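Local atomic coordinates of glutamine synthetase (Streptomyces coelicolor, PDB entry 4BAX), a protein that belongs to the glutamine synthetase family, pairing an N-terminal beta-Grasp domain with a catalytic domain and assembling from ten copies of the chain in this model. Residues Y117-G122 against W202-T207. Residues are numbered along the deposited sequence; the frame is centred on the assembly and turned at random.
Sequences YTFFKG and WLLYRT
Tyr117 lays one face of its ring against Leu204, whose methyl CD2 stands 3.6 Å from the ring centroid and only 18° off the normal, a CH-pi contact. The second methyl reaches farther along the same ring, Leu204 CD1 lying 3.7 Å from Tyr117 CE2, so the forked end of the leucine spans the ring from the CG side toward CZ. Leucine suits the place because its two methyls branch at CG and both can lie on the ring; with CG anti to the backbone N (chi1 178°) the fork is carried out from the helix toward the strand, where Tyr117 CA and Leu204 CA lie 9.5 Å apart. Thr118, next along, turns its CB away from the helix, and its hydroxyl is hydrogen-bonded to Gln180 on the adjacent strand. Such a reversal from Tyr117 to Thr118 is expected of neighbours on a beta strand: 110-121 belongs to the mixed sheet of the catalytic domain, and helix 190-210 packs against one side of it, with no hydrogen bond passing between the two segments. Phe119 starts out neither toward the helix nor away from it, but the far end of its ring leans in. Phe119 CE1 comes within 4.3 Å of Leu204 CD1, a looser and oblique approach, while Phe119 CZ lies at the edge of the Tyr117 ring. Large, wholly apolar phenylalanine suits this buried spot, where Val154 and Val155 of helix 152-164 and the ring of Trp181 also touch it. One turn after Leu203, Thr207 OG1 donates to Leu203 O, which also takes the Thr207 backbone N-H, and bonds Asn161 of helix 152-164.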
ATOM      1  N   TYR A 117     -32.376  -4.612  -9.320  1.00 28.64           N
ATOM      2  CA  TYR A 117     -31.023  -4.553  -9.831  1.00 27.73           C
ATOM      3  C   TYR A 117     -30.050  -4.768  -8.697  1.00 26.98           C
ATOM      4  O   TYR A 117     -30.394  -4.527  -7.536  1.00 26.75           O
ATOM      5  CB  TYR A 117     -30.755  -3.217 -10.519  1.00 27.95           C
ATOM      6  CG  TYR A 117     -30.980  -2.016  -9.609  1.00 28.25           C
ATOM      7  CD1 TYR A 117     -32.257  -1.515  -9.377  1.00 28.01           C
ATOM      8  CD2 TYR A 117     -29.919  -1.389  -8.977  1.00 28.53           C
ATOM      9  CE1 TYR A 117     -32.464  -0.430  -8.552  1.00 27.94           C
ATOM     10  CE2 TYR A 117     -30.129  -0.296  -8.148  1.00 28.52           C
ATOM     11  CZ  TYR A 117     -31.396   0.178  -7.944  1.00 28.04           C
ATOM     12  OH  TYR A 117     -31.581   1.266  -7.119  1.00 27.95           O
ATOM     13  N   THR A 118     -28.820  -5.138  -9.040  1.00 26.32           N
ATOM     14  CA  THR A 118     -27.774  -5.384  -8.048  1.00 25.45           C
ATOM     15  C   THR A 118     -26.538  -4.548  -8.360  1.00 24.70           C
ATOM     16  O   THR A 118     -26.092  -4.511  -9.515  1.00 24.88           O
ATOM     17  CB  THR A 118     -27.409  -6.897  -7.991  1.00 22.98           C
ATOM     18  OG1 THR A 118     -28.616  -7.687  -8.000  1.00 22.95           O
ATOM     19  CG2 THR A 118     -26.594  -7.221  -6.735  1.00 22.21           C
ATOM     20  N   PHE A 119     -25.994  -3.880  -7.341  1.00 24.14           N
ATOM     21  CA  PHE A 119     -24.743  -3.123  -7.497  1.00 24.31           C
ATOM     22  C   PHE A 119     -23.488  -3.993  -7.510  1.00 24.79           C
ATOM     23  O   PHE A 119     -23.351  -4.930  -6.709  1.00 23.96           O
ATOM     24  CB  PHE A 119     -24.592  -2.047  -6.417  1.00 23.80           C
ATOM     25  CG  PHE A 119     -25.477  -0.864  -6.620  1.00 24.02           C
ATOM     26  CD1 PHE A 119     -25.551  -0.250  -7.847  1.00 23.87           C
ATOM     27  CD2 PHE A 119     -26.284  -0.386  -5.576  1.00 24.47           C
ATOM     28  CE1 PHE A 119     -26.400   0.845  -8.035  1.00 24.25           C
ATOM     29  CE2 PHE A 119     -27.135   0.696  -5.760  1.00 24.37           C
ATOM     30  CZ  PHE A 119     -27.191   1.314  -6.993  1.00 24.40           C
ATOM     31  N   PHE A 120     -22.537  -3.619  -8.361  1.00 26.24           N
ATOM     32  CA  PHE A 120     -21.265  -4.324  -8.422  1.00 27.41           C
ATOM     33  C   PHE A 120     -20.135  -3.311  -8.424  1.00 29.74           C
ATOM     34  O   PHE A 120     -20.276  -2.207  -8.957  1.00 29.62           O
ATOM     35  CB  PHE A 120     -21.178  -5.190  -9.684  1.00 26.47           C
ATOM     36  CG  PHE A 120     -21.640  -6.607  -9.493  1.00 26.09           C
ATOM     37  CD1 PHE A 120     -22.989  -6.896  -9.290  1.00 25.85           C
ATOM     38  CD2 PHE A 120     -20.722  -7.659  -9.484  1.00 26.13           C
ATOM     39  CE1 PHE A 120     -23.417  -8.214  -9.094  1.00 25.98           C
ATOM     40  CE2 PHE A 120     -21.146  -8.989  -9.298  1.00 26.00           C
ATOM     41  CZ  PHE A 120     -22.501  -9.257  -9.102  1.00 26.12           C
ATOM     42  N   LYS A 121     -19.020  -3.682  -7.813  1.00 32.10           N
ATOM     43  CA  LYS A 121     -17.793  -2.925  -7.963  1.00 33.92           C
ATOM     44  C   LYS A 121     -16.767  -3.861  -8.622  1.00 34.72           C
ATOM     45  O   LYS A 121     -16.165  -4.734  -7.966  1.00 35.73           O
ATOM     46  CB  LYS A 121     -17.295  -2.431  -6.607  1.00 34.92           C
ATOM     47  CG  LYS A 121     -15.955  -1.739  -6.751  1.00 35.86           C
ATOM     48  CD  LYS A 121     -16.082  -0.228  -6.843  1.00 36.63           C
ATOM     49  CE  LYS A 121     -14.864   0.368  -7.580  1.00 37.22           C
ATOM     50  NZ  LYS A 121     -14.633   1.828  -7.346  1.00 37.59           N
ATOM     51  N   GLY A 122     -16.577  -3.654  -9.922  1.00 34.24           N
ATOM     52  CA  GLY A 122     -15.862  -4.602 -10.762  1.00 33.90           C
ATOM     53  C   GLY A 122     -16.603  -5.924 -10.858  1.00 33.74           C
ATOM     54  O   GLY A 122     -17.823  -5.930 -11.084  1.00 33.63           O
ATOM     55  N   TRP A 202     -31.584   3.687 -18.050  1.00 24.05           N
ATOM     56  CA  TRP A 202     -30.484   4.454 -18.581  1.00 24.19           C
ATOM     57  C   TRP A 202     -29.992   5.412 -17.492  1.00 24.33           C
ATOM     58  O   TRP A 202     -28.781   5.601 -17.324  1.00 24.60           O
ATOM     59  CB  TRP A 202     -30.885   5.202 -19.870  1.00 24.50           C
ATOM     60  CG  TRP A 202     -29.729   5.948 -20.477  1.00 25.07           C
ATOM     61  CD1 TRP A 202     -28.842   5.460 -21.405  1.00 25.18           C
ATOM     62  CD2 TRP A 202     -29.312   7.303 -20.197  1.00 25.15           C
ATOM     63  NE1 TRP A 202     -27.899   6.425 -21.712  1.00 25.42           N
ATOM     64  CE2 TRP A 202     -28.171   7.563 -20.993  1.00 25.35           C
ATOM     65  CE3 TRP A 202     -29.783   8.311 -19.350  1.00 25.13           C
ATOM     66  CZ2 TRP A 202     -27.511   8.793 -20.975  1.00 25.27           C
ATOM     67  CZ3 TRP A 202     -29.122   9.523 -19.336  1.00 25.38           C
ATOM     68  CH2 TRP A 202     -28.000   9.755 -20.145  1.00 25.29           C
ATOM     69  N   LEU A 203     -30.924   5.984 -16.732  1.00 24.10           N
ATOM     70  CA  LEU A 203     -30.574   6.894 -15.650  1.00 23.56           C
ATOM     71  C   LEU A 203     -29.819   6.190 -14.507  1.00 23.25           C
ATOM     72  O   LEU A 203     -28.955   6.808 -13.855  1.00 23.28           O
ATOM     73  CB  LEU A 203     -31.825   7.584 -15.123  1.00 23.36           C
ATOM     74  CG  LEU A 203     -32.363   8.747 -15.960  1.00 23.16           C
ATOM     75  CD1 LEU A 203     -33.735   9.171 -15.432  1.00 23.64           C
ATOM     76  CD2 LEU A 203     -31.408   9.932 -15.946  1.00 22.60           C
ATOM     77  N   LEU A 204     -30.142   4.922 -14.243  1.00 22.63           N
ATOM     78  CA  LEU A 204     -29.446   4.189 -13.182  1.00 22.60           C
ATOM     79  C   LEU A 204     -27.969   3.945 -13.510  1.00 22.50           C
ATOM     80  O   LEU A 204     -27.077   4.318 -12.733  1.00 21.49           O
ATOM     81  CB  LEU A 204     -30.161   2.870 -12.881  1.00 22.75           C
ATOM     82  CG  LEU A 204     -29.452   2.009 -11.813  1.00 22.78           C
ATOM     83  CD1 LEU A 204     -29.485   2.598 -10.377  1.00 11.26           C
ATOM     84  CD2 LEU A 204     -30.011   0.583 -11.836  1.00 22.26           C
ATOM     85  N   TYR A 205     -27.722   3.412 -14.706  1.00 23.47           N
ATOM     86  CA  TYR A 205     -26.369   3.125 -15.158  1.00 23.99           C
ATOM     87  C   TYR A 205     -25.579   4.398 -15.185  1.00 24.07           C
ATOM     88  O   TYR A 205     -24.444   4.467 -14.730  1.00 23.86           O
ATOM     89  CB  TYR A 205     -26.396   2.590 -16.578  1.00 24.41           C
ATOM     90  CG  TYR A 205     -27.058   1.263 -16.786  1.00 24.46           C
ATOM     91  CD1 TYR A 205     -26.743   0.153 -16.006  1.00 24.45           C
ATOM     92  CD2 TYR A 205     -27.982   1.106 -17.813  1.00 24.20           C
ATOM     93  CE1 TYR A 205     -27.365  -1.076 -16.248  1.00 24.37           C
ATOM     94  CE2 TYR A 205     -28.596  -0.098 -18.052  1.00 23.93           C
ATOM     95  CZ  TYR A 205     -28.290  -1.184 -17.281  1.00 24.28           C
ATOM     96  OH  TYR A 205     -28.931  -2.374 -17.555  1.00 24.66           O
ATOM     97  N   ARG A 206     -26.212   5.406 -15.752  1.00 25.05           N
ATOM     98  CA  ARG A 206     -25.579   6.691 -15.928  1.00 26.39           C
ATOM     99  C   ARG A 206     -25.303   7.422 -14.601  1.00 27.08           C
ATOM    100  O   ARG A 206     -24.192   7.913 -14.388  1.00 27.23           O
ATOM    101  CB  ARG A 206     -26.389   7.532 -16.908  1.00 26.68           C
ATOM    102  CG  ARG A 206     -25.987   8.971 -17.038  1.00 27.53           C
ATOM    103  CD  ARG A 206     -24.722   9.160 -17.808  1.00 28.51           C
ATOM    104  NE  ARG A 206     -24.370  10.570 -17.899  1.00 29.77           N
ATOM    105  CZ  ARG A 206     -23.748  11.243 -16.935  1.00 31.05           C
ATOM    106  NH1 ARG A 206     -23.424  10.633 -15.792  1.00 31.12           N
ATOM    107  NH2 ARG A 206     -23.460  12.533 -17.105  1.00 31.71           N
ATOM    108  N   THR A 207     -26.268   7.394 -13.681  1.00 27.69           N
ATOM    109  CA  THR A 207     -26.089   7.983 -12.355  1.00 28.68           C
ATOM    110  C   THR A 207     -24.959   7.268 -11.600  1.00 28.68           C
ATOM    111  O   THR A 207     -24.118   7.922 -10.962  1.00 28.55           O
ATOM    112  CB  THR A 207     -27.397   7.920 -11.523  1.00 26.08           C
ATOM    113  OG1 THR A 207     -28.409   8.647 -12.213  1.00 26.61           O
ATOM    114  CG2 THR A 207     -27.219   8.549 -10.157  1.00 25.62           C
TER